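Side-chain contacts in STING-associated CdnE c-di-GMP synthase (Flavobacteriaceae, PDB 6WT8), which synthesises the cyclic dinucleotide c-di-GMP, probably as a second messenger sensed by a bacterial STING receptor in CBASS antiphage defence: residues 164-169 against 222-227; 265-270 against 347-352; 321-324 against 329-332; 27-32 against 54-59. All coordinates share one frame; numbering follows the deposited sequence.

Contact 1 of 4, residues 164-169 against 222-227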
loop_
_atom_site.group_PDB
_atom_site.type_symbol
_atom_site.label_atom_id
_atom_site.label_comp_id
_atom_site.label_asym_id
_atom_site.label_seq_id
_atom_site.Cartn_x
_atom_site.Cartn_y
_atom_site.Cartn_z
ATOM N N LYS A 164 2.986 26.863 -8.147
ATOM C CA LYS A 164 4.168 26.836 -8.994
ATOM C C LYS A 164 4.242 25.532 -9.780
ATOM O O LYS A 164 4.576 25.529 -10.974
ATOM C CB LYS A 164 5.397 27.035 -8.127
ATOM C CG LYS A 164 6.701 27.204 -8.881
ATOM C CD LYS A 164 7.704 27.644 -7.807
ATOM C CE LYS A 164 9.027 28.121 -8.390
ATOM N NZ LYS A 164 8.853 29.442 -9.065
ATOM N N SER A 165 3.862 24.432 -9.129
ATOM C CA SER A 165 3.826 23.147 -9.827
ATOM C C SER A 165 2.792 23.116 -10.933
ATOM O O SER A 165 3.033 22.538 -12.011
ATOM C CB SER A 165 3.510 22.042 -8.786
ATOM O OG SER A 165 4.552 21.945 -7.843
ATOM N N GLU A 166 1.599 23.700 -10.703
ATOM C CA GLU A 166 0.607 23.759 -11.785
ATOM C C GLU A 166 1.182 24.478 -13.001
ATOM O O GLU A 166 1.017 24.030 -14.144
ATOM C CB GLU A 166 -0.653 24.495 -11.339
ATOM C CG GLU A 166 -1.387 23.779 -10.228
ATOM C CD GLU A 166 -2.645 24.511 -9.829
ATOM O OE1 GLU A 166 -2.951 25.597 -10.403
ATOM O OE2 GLU A 166 -3.325 24.010 -8.912
ATOM N N LEU A 167 1.882 25.607 -12.762
ATOM C CA LEU A 167 2.442 26.378 -13.867
ATOM C C LEU A 167 3.528 25.604 -14.601
ATOM O O LEU A 167 3.535 25.575 -15.841
ATOM C CB LEU A 167 3.013 27.708 -13.324
ATOM C CG LEU A 167 1.906 28.609 -12.789
ATOM C CD1 LEU A 167 2.578 29.779 -11.996
ATOM C CD2 LEU A 167 1.024 29.194 -13.856
ATOM N N VAL A 168 4.467 25.006 -13.858
ATOM C CA VAL A 168 5.558 24.269 -14.503
ATOM C C VAL A 168 5.018 23.079 -15.275
ATOM O O VAL A 168 5.398 22.836 -16.432
ATOM C CB VAL A 168 6.563 23.824 -13.434
ATOM C CG1 VAL A 168 7.541 22.792 -14.024
ATOM C CG2 VAL A 168 7.287 25.012 -12.961
ATOM N N LEU A 169 4.094 22.327 -14.651
ATOM C CA LEU A 169 3.625 21.118 -15.320
ATOM C C LEU A 169 2.771 21.466 -16.533
ATOM O O LEU A 169 2.843 20.791 -17.572
ATOM C CB LEU A 169 2.862 20.240 -14.306
ATOM C CG LEU A 169 3.778 19.681 -13.208
ATOM C CD1 LEU A 169 2.911 19.098 -12.061
ATOM C CD2 LEU A 169 4.761 18.612 -13.742
ATOM N N TYR A 222 -1.547 18.952 1.383
ATOM C CA TYR A 222 -2.201 20.241 1.173
ATOM C C TYR A 222 -3.426 20.138 0.263
ATOM O O TYR A 222 -3.344 19.590 -0.834
ATOM C CB TYR A 222 -1.197 21.210 0.555
ATOM C CG TYR A 222 -1.794 22.602 0.329
ATOM C CD1 TYR A 222 -2.153 23.390 1.393
ATOM C CD2 TYR A 222 -2.013 23.074 -0.946
ATOM C CE1 TYR A 222 -2.704 24.671 1.211
ATOM C CE2 TYR A 222 -2.550 24.353 -1.144
ATOM C CZ TYR A 222 -2.922 25.119 -0.055
ATOM O OH TYR A 222 -3.452 26.393 -0.254
ATOM N N ASN A 223 -4.551 20.662 0.722
ATOM C CA ASN A 223 -5.784 20.725 -0.043
ATOM C C ASN A 223 -5.938 22.120 -0.630
ATOM O O ASN A 223 -6.034 23.100 0.105
ATOM C CB ASN A 223 -6.968 20.416 0.871
ATOM C CG ASN A 223 -8.307 20.425 0.112
ATOM O OD1 ASN A 223 -8.619 21.364 -0.593
ATOM N ND2 ASN A 223 -9.070 19.334 0.250
ATOM N N LYS A 224 -5.937 22.220 -1.961
ATOM C CA LYS A 224 -5.923 23.537 -2.621
ATOM C C LYS A 224 -7.232 24.295 -2.437
ATOM O O LYS A 224 -7.222 25.520 -2.353
ATOM C CB LYS A 224 -5.669 23.326 -4.116
ATOM C CG LYS A 224 -5.764 24.565 -4.962
ATOM C CD LYS A 224 -5.614 24.234 -6.423
ATOM C CE LYS A 224 -5.630 25.497 -7.296
ATOM N NZ LYS A 224 -5.845 25.024 -8.693
ATOM N N LYS A 225 -8.330 23.566 -2.333
ATOM C CA LYS A 225 -9.652 24.181 -2.239
ATOM C C LYS A 225 -9.875 24.763 -0.853
ATOM O O LYS A 225 -10.359 25.889 -0.723
ATOM C CB LYS A 225 -10.734 23.149 -2.579
ATOM C CG LYS A 225 -12.033 23.783 -3.085
ATOM C CD LYS A 225 -13.181 22.773 -3.217
ATOM C CE LYS A 225 -12.868 21.608 -4.164
ATOM N NZ LYS A 225 -12.519 21.976 -5.575
ATOM N N THR A 226 -9.571 23.994 0.193
ATOM C CA THR A 226 -9.770 24.479 1.558
ATOM C C THR A 226 -8.616 25.342 2.041
ATOM O O THR A 226 -8.802 26.125 2.983
ATOM C CB THR A 226 -9.942 23.306 2.515
ATOM O OG1 THR A 226 -8.708 22.606 2.622
ATOM C CG2 THR A 226 -10.977 22.317 1.980
ATOM N N GLY A 227 -7.419 25.197 1.449
ATOM C CA GLY A 227 -6.291 25.923 1.969
ATOM C C GLY A 227 -5.733 25.345 3.249
ATOM O O GLY A 227 -4.979 26.039 3.930
HETATM O O HOH W 1 -4.997 27.629 -9.867
#
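A salt bridge between Glu166 and Lys224 ties helix 154-172 to the loop that follows strand 218-221, beside the mixed beta sheet, which is consistent with the nucleotidyltransferase core of the CD-NTase family. The backbones stay well apart, with Glu166 CA and Lys224 CA 11.3 Å from each other. Two long side chains reach toward each other from the helix and the loop, span this distance and meet at their charged ends. Lys224 is fully extended: its CG is anti to the backbone N (chi1 174°) and every later torsion is close to trans. Glu166 is likewise straight beyond CG. Lys224 NZ gives a proton to Glu166 OE2 at 2.7 Å, using the syn lone pair of that oxygen. The second oxygen, Glu166 OE1, is 3.4 Å from Lys224 NZ and takes a proton from water 1 instead. The same water accepts from Lys224 NZ at 3.0 Å, so it bridges the pair beside the direct bond.

Both charged groups have further partners. Arg162, one turn earlier on the helix, forms a salt bridge to Glu166 OE2, so two cations share this oxygen. Lys224 NZ also donates to Ile178 O, which gives the ammonium three acceptors. Glu166 is buried, and the neighbouring ammonium and guanidinium groups probably favour its ionised form. The loop that carries Lys224 is itself folded by an Asx motif. Asn223 OD1 accepts from Thr226 N at 2.9 Å, with the donor above the amide carbonyl plane, 49° out of it, while Gly227 N bonds back to Asn223 O.

Contact 2 of 4, residues 265-270 against 347-352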
loop_
_atom_site.group_PDB
_atom_site.type_symbol
_atom_site.label_atom_id
_atom_site.label_comp_id
_atom_site.label_asym_id
_atom_site.label_seq_id
_atom_site.Cartn_x
_atom_site.Cartn_y
_atom_site.Cartn_z
ATOM N N TYR A 265 -12.017 -8.267 -6.096
ATOM C CA TYR A 265 -12.342 -7.556 -7.316
ATOM C C TYR A 265 -13.343 -8.342 -8.148
ATOM O O TYR A 265 -14.309 -7.772 -8.643
ATOM C CB TYR A 265 -11.043 -7.272 -8.094
ATOM C CG TYR A 265 -11.215 -6.254 -9.205
ATOM C CD1 TYR A 265 -11.673 -6.620 -10.475
ATOM C CD2 TYR A 265 -10.896 -4.919 -8.970
ATOM C CE1 TYR A 265 -11.817 -5.650 -11.470
ATOM C CE2 TYR A 265 -11.020 -3.940 -9.984
ATOM C CZ TYR A 265 -11.476 -4.337 -11.207
ATOM O OH TYR A 265 -11.644 -3.371 -12.195
ATOM N N ASP A 266 -13.176 -9.669 -8.201
ATOM C CA ASP A 266 -14.017 -10.544 -9.021
ATOM C C ASP A 266 -15.244 -11.043 -8.280
ATOM O O ASP A 266 -16.107 -11.689 -8.890
ATOM C CB ASP A 266 -13.162 -11.727 -9.503
ATOM C CG ASP A 266 -12.202 -11.334 -10.646
ATOM O OD1 ASP A 266 -12.548 -10.432 -11.381
ATOM O OD2 ASP A 266 -11.124 -11.960 -10.718
ATOM N N CYS A 267 -15.383 -10.727 -7.007
ATOM C CA CYS A 267 -16.553 -11.192 -6.257
ATOM C C CYS A 267 -17.779 -10.315 -6.531
ATOM O O CYS A 267 -17.767 -9.116 -6.210
ATOM C CB CYS A 267 -16.233 -11.172 -4.769
ATOM S SG CYS A 267 -17.627 -11.763 -3.762
ATOM N N PRO A 268 -18.864 -10.862 -7.073
ATOM C CA PRO A 268 -19.992 -10.006 -7.444
ATOM C C PRO A 268 -20.793 -9.502 -6.254
ATOM O O PRO A 268 -21.579 -8.550 -6.406
ATOM C CB PRO A 268 -20.822 -10.910 -8.358
ATOM C CG PRO A 268 -20.504 -12.311 -7.858
ATOM C CD PRO A 268 -19.028 -12.261 -7.473
ATOM N N HIS A 269 -20.576 -10.064 -5.082
ATOM C CA HIS A 269 -21.269 -9.671 -3.866
ATOM C C HIS A 269 -20.594 -8.519 -3.137
ATOM O O HIS A 269 -21.145 -8.053 -2.131
ATOM C CB HIS A 269 -21.353 -10.895 -2.938
ATOM C CG HIS A 269 -21.978 -12.080 -3.598
ATOM N ND1 HIS A 269 -21.355 -13.309 -3.707
ATOM C CD2 HIS A 269 -23.193 -12.212 -4.183
ATOM C CE1 HIS A 269 -22.166 -14.151 -4.326
ATOM N NE2 HIS A 269 -23.285 -13.507 -4.627
ATOM N N ILE A 270 -19.439 -8.043 -3.609
ATOM C CA ILE A 270 -18.685 -6.986 -2.927
ATOM C C ILE A 270 -18.530 -5.805 -3.880
ATOM O O ILE A 270 -17.997 -5.973 -4.987
ATOM C CB ILE A 270 -17.314 -7.517 -2.451
ATOM C CG1 ILE A 270 -17.514 -8.666 -1.456
ATOM C CG2 ILE A 270 -16.500 -6.370 -1.757
ATOM C CD1 ILE A 270 -16.182 -9.472 -1.138
ATOM N N SER A 347 -14.553 -15.028 2.450
ATOM C CA SER A 347 -14.300 -16.366 2.966
ATOM C C SER A 347 -15.095 -17.407 2.190
ATOM O O SER A 347 -14.583 -18.519 1.957
ATOM C CB SER A 347 -14.601 -16.388 4.455
ATOM O OG SER A 347 -15.986 -16.398 4.660
ATOM N N GLN A 348 -16.302 -17.068 1.733
ATOM C CA GLN A 348 -17.056 -18.001 0.904
ATOM C C GLN A 348 -16.360 -18.273 -0.430
ATOM O O GLN A 348 -16.343 -19.422 -0.905
ATOM C CB GLN A 348 -18.459 -17.427 0.685
ATOM C CG GLN A 348 -19.317 -17.450 1.963
ATOM C CD GLN A 348 -20.681 -16.674 1.844
ATOM O OE1 GLN A 348 -21.364 -16.417 2.855
ATOM N NE2 GLN A 348 -21.062 -16.313 0.620
ATOM N N GLU A 349 -15.732 -17.251 -1.033
ATOM C CA GLU A 349 -14.985 -17.494 -2.258
ATOM C C GLU A 349 -13.810 -18.403 -1.977
ATOM O O GLU A 349 -13.549 -19.329 -2.754
ATOM C CB GLU A 349 -14.443 -16.186 -2.875
ATOM C CG GLU A 349 -15.540 -15.182 -3.284
ATOM C CD GLU A 349 -16.382 -15.680 -4.440
ATOM O OE1 GLU A 349 -15.990 -16.681 -5.092
ATOM O OE2 GLU A 349 -17.485 -15.131 -4.650
ATOM N N LEU A 350 -13.061 -18.154 -0.890
ATOM C CA LEU A 350 -11.929 -19.048 -0.585
ATOM C C LEU A 350 -12.407 -20.470 -0.304
ATOM O O LEU A 350 -11.731 -21.434 -0.691
ATOM C CB LEU A 350 -11.132 -18.530 0.626
ATOM C CG LEU A 350 -10.523 -17.165 0.420
ATOM C CD1 LEU A 350 -9.998 -16.647 1.747
ATOM C CD2 LEU A 350 -9.365 -17.307 -0.532
ATOM N N ASP A 351 -13.564 -20.625 0.377
ATOM C CA ASP A 351 -14.077 -21.973 0.616
ATOM C C ASP A 351 -14.338 -22.682 -0.709
ATOM O O ASP A 351 -14.009 -23.869 -0.874
ATOM C CB ASP A 351 -15.368 -21.839 1.412
ATOM C CG ASP A 351 -15.916 -23.158 1.932
ATOM O OD1 ASP A 351 -15.134 -24.072 2.244
ATOM O OD2 ASP A 351 -17.150 -23.235 2.087
ATOM N N SER A 352 -14.967 -21.981 -1.656
ATOM C CA SER A 352 -15.216 -22.586 -2.969
ATOM C C SER A 352 -13.928 -22.974 -3.672
ATOM O O SER A 352 -13.856 -24.016 -4.323
ATOM C CB SER A 352 -15.952 -21.605 -3.856
ATOM O OG SER A 352 -17.272 -21.456 -3.370
HETATM O O HOH W 2 -18.899 -14.905 -2.048
#
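Cys267 lies beside Glu349 where a type I beta turn, running from Cys267 to Ile270, follows the end region of helix 253-266 and faces the middle of helix 336-360. The nearest CA atoms, Cys267 CA and Glu349 CA, are 7.6 Å apart. Ile270 N closes the turn with a bond to Cys267 O. The side chains of Cys267 and His269 both leave the turn toward the helix.

Glu349 is the centre of the contact. Its chain bends at chi2 (-67°) instead of running straight out. Its carboxylate is divided between two sets of neighbours. Glu349 OE2 faces the turn, 3.5 Å from Cys267 SG and 4.3 Å from Pro268 CD. Glu349 OE1 forms a salt bridge with Lys3, which precedes helix 5-16. Water 2 donates to Glu349 OE2 at 3.0 Å and makes a weak bond of 3.4 Å with His269 ND1, a loose link between the imidazole and the acid. Replacing Glu349 by an alanine would probably leave Lys3 without its carboxylate partner and open a gap beside the thiol of Cys267.

The turn also packs on itself. Pro268 CG sits over the centre of the His269 ring, 4.3 Å above its plane. Phe345, one turn before Glu349 on the helix, stacks with the His269 ring. His269 N makes a weak bond to Cys267 SG. The whole is a type I turn following helix 253-266 and set against the side of helix 336-360, in the largely helical C-terminal part of the enzyme.

Contact 3 of 4, residues 321-324 against 329-332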
loop_
_atom_site.group_PDB
_atom_site.type_symbol
_atom_site.label_atom_id
_atom_site.label_comp_id
_atom_site.label_asym_id
_atom_site.label_seq_id
_atom_site.Cartn_x
_atom_site.Cartn_y
_atom_site.Cartn_z
ATOM N N ASN A 321 -8.411 -6.411 17.897
ATOM C CA ASN A 321 -7.063 -5.951 18.192
ATOM C C ASN A 321 -6.137 -5.962 16.977
ATOM O O ASN A 321 -4.940 -5.711 17.117
ATOM C CB ASN A 321 -6.504 -6.801 19.345
ATOM C CG ASN A 321 -7.099 -6.366 20.684
ATOM O OD1 ASN A 321 -6.690 -5.348 21.244
ATOM N ND2 ASN A 321 -8.134 -7.067 21.138
ATOM N N ILE A 322 -6.667 -6.221 15.775
ATOM C CA ILE A 322 -5.858 -6.159 14.574
ATOM C C ILE A 322 -5.652 -4.691 14.200
ATOM O O ILE A 322 -6.621 -3.938 14.016
ATOM C CB ILE A 322 -6.517 -6.926 13.417
ATOM C CG1 ILE A 322 -6.781 -8.407 13.807
ATOM C CG2 ILE A 322 -5.605 -6.861 12.174
ATOM C CD1 ILE A 322 -7.495 -9.161 12.709
ATOM N N LYS A 323 -4.395 -4.287 14.081
ATOM C CA LYS A 323 -4.048 -2.915 13.700
ATOM C C LYS A 323 -3.768 -2.821 12.209
ATOM O O LYS A 323 -3.495 -3.793 11.521
ATOM C CB LYS A 323 -2.789 -2.455 14.452
ATOM C CG LYS A 323 -3.018 -2.395 15.971
ATOM C CD LYS A 323 -1.811 -1.803 16.667
ATOM C CE LYS A 323 -2.091 -1.740 18.166
ATOM N NZ LYS A 323 -0.892 -1.146 18.868
ATOM N N SER A 324 -3.847 -1.585 11.714
ATOM C CA SER A 324 -3.354 -1.278 10.376
ATOM C C SER A 324 -1.851 -1.488 10.312
ATOM O O SER A 324 -1.176 -1.514 11.350
ATOM C CB SER A 324 -3.712 0.167 10.043
ATOM O OG SER A 324 -3.238 1.047 11.058
ATOM N N GLU A 329 -4.402 2.609 13.520
ATOM C CA GLU A 329 -5.821 2.349 13.686
ATOM C C GLU A 329 -6.040 0.878 13.989
ATOM O O GLU A 329 -5.193 0.027 13.684
ATOM C CB GLU A 329 -6.610 2.668 12.409
ATOM C CG GLU A 329 -6.215 4.002 11.770
ATOM C CD GLU A 329 -6.846 4.251 10.397
ATOM O OE1 GLU A 329 -7.819 3.536 10.013
ATOM O OE2 GLU A 329 -6.348 5.182 9.712
ATOM N N TYR A 330 -7.197 0.577 14.591
ATOM C CA TYR A 330 -7.690 -0.793 14.646
ATOM C C TYR A 330 -8.634 -0.951 13.473
ATOM O O TYR A 330 -9.626 -0.222 13.396
ATOM C CB TYR A 330 -8.410 -1.042 15.973
ATOM C CG TYR A 330 -7.455 -1.107 17.155
ATOM C CD1 TYR A 330 -6.680 -2.227 17.332
ATOM C CD2 TYR A 330 -7.378 -0.059 18.069
ATOM C CE1 TYR A 330 -5.814 -2.330 18.413
ATOM C CE2 TYR A 330 -6.502 -0.136 19.160
ATOM C CZ TYR A 330 -5.736 -1.285 19.308
ATOM O OH TYR A 330 -4.885 -1.386 20.394
ATOM N N ILE A 331 -8.356 -1.914 12.597
ATOM C CA ILE A 331 -9.077 -1.933 11.307
ATOM C C ILE A 331 -10.512 -2.412 11.426
ATOM O O ILE A 331 -11.279 -2.220 10.469
ATOM C CB ILE A 331 -8.354 -2.779 10.240
ATOM C CG1 ILE A 331 -8.114 -4.200 10.710
ATOM C CG2 ILE A 331 -7.044 -2.123 9.865
ATOM C CD1 ILE A 331 -7.824 -5.131 9.562
ATOM N N PHE A 332 -10.926 -2.976 12.557
ATOM C CA PHE A 332 -12.350 -3.308 12.753
ATOM C C PHE A 332 -13.021 -2.431 13.812
ATOM O O PHE A 332 -14.128 -2.745 14.242
ATOM C CB PHE A 332 -12.510 -4.783 13.094
ATOM C CG PHE A 332 -12.180 -5.698 11.941
ATOM C CD1 PHE A 332 -13.117 -5.894 10.921
ATOM C CD2 PHE A 332 -10.930 -6.293 11.824
ATOM C CE1 PHE A 332 -12.824 -6.744 9.842
ATOM C CE2 PHE A 332 -10.617 -7.115 10.718
ATOM C CZ PHE A 332 -11.555 -7.320 9.716
HETATM O O HOH W 3 -4.062 -3.944 20.974
HETATM O O HOH W 4 -9.289 -4.166 14.623
#
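Lys323 and Tyr330 form a single antiparallel bridge, a non-hydrogen-bonded pair with their CA atoms 4.3 Å apart, and the end-to-end directions of the two segments are 120° apart. The bonds lie to either side of the pair: Ile331 N to Ile322 O (3.0 Å) and Ser324 N to Glu329 O (2.9 Å). This is a short hairpin-like loop between helices 316-320 and 336-360. Ser324 OG helps close it, accepting from Glu329 N and bonding Asp326 OD1.

Lys323 and Tyr330 run alongside each other in the same direction. Lys323 CG is 3.7 Å from Tyr330 CE1, and Lys323 CE reaches the hydroxyl. Asn321 O lies in the ring plane, at its edge. Water 3 joins Tyr330 OH (2.7 Å) to Asn321 OD1, while Asn321 ND2 donates to Ser317 O. A serine in place of Tyr330 would probably leave the aliphatic chain of Lys323 without its aromatic neighbour and break this water bridge.

Ile322 and Ile331 pack on another face, crossing at a slant with Ile322 CG2 3.8 Å from Ile331 CD1. Ile331 CG1 stands between its backbone N and carbonyl carbon (chi1 56°), close to Ile322 O. Ile322 CD1 touches Phe332 CE2 at 4.2 Å.

Contact 4 of 4, residues 27-32 against 54-59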
loop_
_atom_site.group_PDB
_atom_site.type_symbol
_atom_site.label_atom_id
_atom_site.label_comp_id
_atom_site.label_asym_id
_atom_site.label_seq_id
_atom_site.Cartn_x
_atom_site.Cartn_y
_atom_site.Cartn_z
ATOM N N TYR A 27 8.747 -19.490 -6.220
ATOM C CA TYR A 27 9.711 -20.574 -6.025
ATOM C C TYR A 27 9.033 -21.861 -5.565
ATOM O O TYR A 27 9.486 -22.951 -5.930
ATOM C CB TYR A 27 10.793 -20.179 -5.019
ATOM C CG TYR A 27 11.981 -19.476 -5.643
ATOM C CD1 TYR A 27 11.852 -18.787 -6.847
ATOM C CD2 TYR A 27 13.235 -19.520 -5.027
ATOM C CE1 TYR A 27 12.933 -18.157 -7.423
ATOM C CE2 TYR A 27 14.323 -18.895 -5.587
ATOM C CZ TYR A 27 14.169 -18.221 -6.782
ATOM O OH TYR A 27 15.257 -17.599 -7.346
ATOM N N SER A 28 7.931 -21.761 -4.808
ATOM C CA SER A 28 7.327 -23.001 -4.350
ATOM C C SER A 28 6.736 -23.765 -5.504
ATOM O O SER A 28 6.523 -24.973 -5.376
ATOM C CB SER A 28 6.248 -22.750 -3.285
ATOM O OG SER A 28 5.112 -21.985 -3.775
ATOM N N GLU A 29 6.499 -23.104 -6.653
ATOM C CA GLU A 29 6.047 -23.856 -7.833
ATOM C C GLU A 29 7.031 -24.950 -8.233
ATOM O O GLU A 29 6.622 -26.047 -8.635
ATOM C CB GLU A 29 5.864 -22.932 -9.042
ATOM C CG GLU A 29 4.656 -22.044 -8.961
ATOM C CD GLU A 29 4.560 -21.185 -10.197
ATOM O OE1 GLU A 29 4.371 -21.796 -11.290
ATOM O OE2 GLU A 29 4.693 -19.951 -10.053
ATOM N N THR A 30 8.327 -24.630 -8.265
ATOM C CA THR A 30 9.285 -25.612 -8.762
ATOM C C THR A 30 10.007 -26.351 -7.660
ATOM O O THR A 30 10.620 -27.388 -7.940
ATOM C CB THR A 30 10.362 -24.975 -9.642
ATOM O OG1 THR A 30 10.942 -23.834 -8.979
ATOM C CG2 THR A 30 9.816 -24.624 -11.050
ATOM N N LEU A 31 9.996 -25.830 -6.439
ATOM C CA LEU A 31 10.773 -26.464 -5.384
ATOM C C LEU A 31 9.910 -27.161 -4.362
ATOM O O LEU A 31 10.425 -27.966 -3.587
ATOM C CB LEU A 31 11.649 -25.439 -4.653
ATOM C CG LEU A 31 12.630 -24.661 -5.526
ATOM C CD1 LEU A 31 13.220 -23.487 -4.739
ATOM C CD2 LEU A 31 13.724 -25.564 -6.137
ATOM N N SER A 32 8.620 -26.904 -4.333
ATOM C CA SER A 32 7.807 -27.445 -3.266
ATOM C C SER A 32 6.607 -28.175 -3.856
ATOM O O SER A 32 6.463 -28.312 -5.084
ATOM C CB SER A 32 7.364 -26.316 -2.332
ATOM O OG SER A 32 6.785 -26.823 -1.149
ATOM N N SER A 54 -3.409 -14.707 -10.000
ATOM C CA SER A 54 -3.909 -13.744 -9.023
ATOM C C SER A 54 -2.839 -13.379 -7.991
ATOM O O SER A 54 -2.817 -12.246 -7.500
ATOM C CB SER A 54 -5.119 -14.302 -8.292
ATOM O OG SER A 54 -6.247 -14.366 -9.147
HETATM N N MSE A 55 -1.969 -14.310 -7.639
HETATM C CA MSE A 55 -0.893 -14.081 -6.689
HETATM C C MSE A 55 0.236 -13.280 -7.323
HETATM O O MSE A 55 0.865 -12.483 -6.634
HETATM C CB MSE A 55 -0.341 -15.406 -6.139
HETATM C CG MSE A 55 -1.292 -15.975 -5.118
HETATM SE SE MSE A 55 -0.456 -17.594 -4.380
HETATM C CE MSE A 55 -1.791 -17.887 -3.163
ATOM N N LYS A 56 0.545 -13.503 -8.599
ATOM C CA LYS A 56 1.763 -12.902 -9.159
ATOM C C LYS A 56 1.620 -11.425 -9.512
ATOM O O LYS A 56 2.644 -10.718 -9.580
ATOM C CB LYS A 56 2.204 -13.681 -10.396
ATOM C CG LYS A 56 2.761 -15.023 -10.011
ATOM C CD LYS A 56 3.024 -15.859 -11.268
ATOM C CE LYS A 56 3.429 -17.232 -10.826
ATOM N NZ LYS A 56 3.556 -18.189 -11.986
ATOM N N GLY A 57 0.402 -10.923 -9.737
ATOM C CA GLY A 57 0.210 -9.501 -9.987
ATOM C C GLY A 57 0.545 -9.041 -11.407
ATOM O O GLY A 57 0.424 -9.774 -12.406
ATOM N N VAL A 58 0.921 -7.766 -11.504
ATOM C CA VAL A 58 1.011 -7.036 -12.764
ATOM C C VAL A 58 2.365 -7.266 -13.424
ATOM O O VAL A 58 3.416 -7.311 -12.754
ATOM C CB VAL A 58 0.760 -5.535 -12.458
ATOM C CG1 VAL A 58 1.055 -4.633 -13.628
ATOM C CG2 VAL A 58 -0.728 -5.337 -11.983
ATOM N N ALA A 59 2.340 -7.366 -14.752
ATOM C CA ALA A 59 3.584 -7.488 -15.512
ATOM C C ALA A 59 4.526 -6.310 -15.205
ATOM O O ALA A 59 4.089 -5.141 -15.065
ATOM C CB ALA A 59 3.292 -7.573 -17.017
#
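The ionic part of this contact is one salt bridge, Glu29 to Lys56, reaching from the short helix 27-31 to the last turn of helix 46-56. Lys56 NZ donates to Glu29 OE2 at 2.9 Å. It comes to the syn side of the carboxylate but 22° out of its plane. Glu29 OE1 is 3.8 Å from Lys56 NZ, so the ammonium favours one oxygen and does not straddle both. Lys52, one turn earlier on the lysine's helix, makes a long, weak ion pair with Glu29 OE1.

The two chains extend toward each other across the gap between the helices. In Glu29, CG lies anti to the carbonyl carbon and beside the backbone N (chi1 -73°), and from there the straight chain runs to the lysine. Lys56 starts out in the same way. Lys56 CE comes along with the ammonium, 3.1 Å from Glu29 OE2.

Backbone groups add hydrogen bonds. Glu29 OE2 also accepts from Met26 N, just before the helix. Within the short helix, Leu31 N bonds Tyr27 O at 3.0 Å and Ser32 N bonds Ser28 O.

Both partners are partly exposed, and the contact sits at the surface of the fold. Next to Lys56, the selenomethionine Met55 packs on Met26 and on Phe259 of helix 253-266. Arg258 and Asn262 of that helix donate to Met55 O and Ser54 O, so helix 253-266 lies against the C-terminal end of helix 46-56, and helix 27-31 is tied to the same end by the salt bridge.

How the contacts relate
Contacts 1 and 4 share their chemistry, one lysine-glutamate salt bridge across the segments, but lie on opposite sides of the chain's centre, centres 42 Å apart. In contact 1 the acid is buried beside the sheet; contact 4 joins two helices at the surface. Contact 2, partly buried, rests on a loose grouping of thiol, imidazole, carboxylate and water. Contact 3, partly buried, covers the most area and is the one held by backbone bonds across its segments. Helix 253-266 carries part of contact 2 and packs against helix 46-56 of contact 4; their nearest atoms are about 6 Å apart. Helix 336-360 carries half of contact 2 and follows the loop of contact 3.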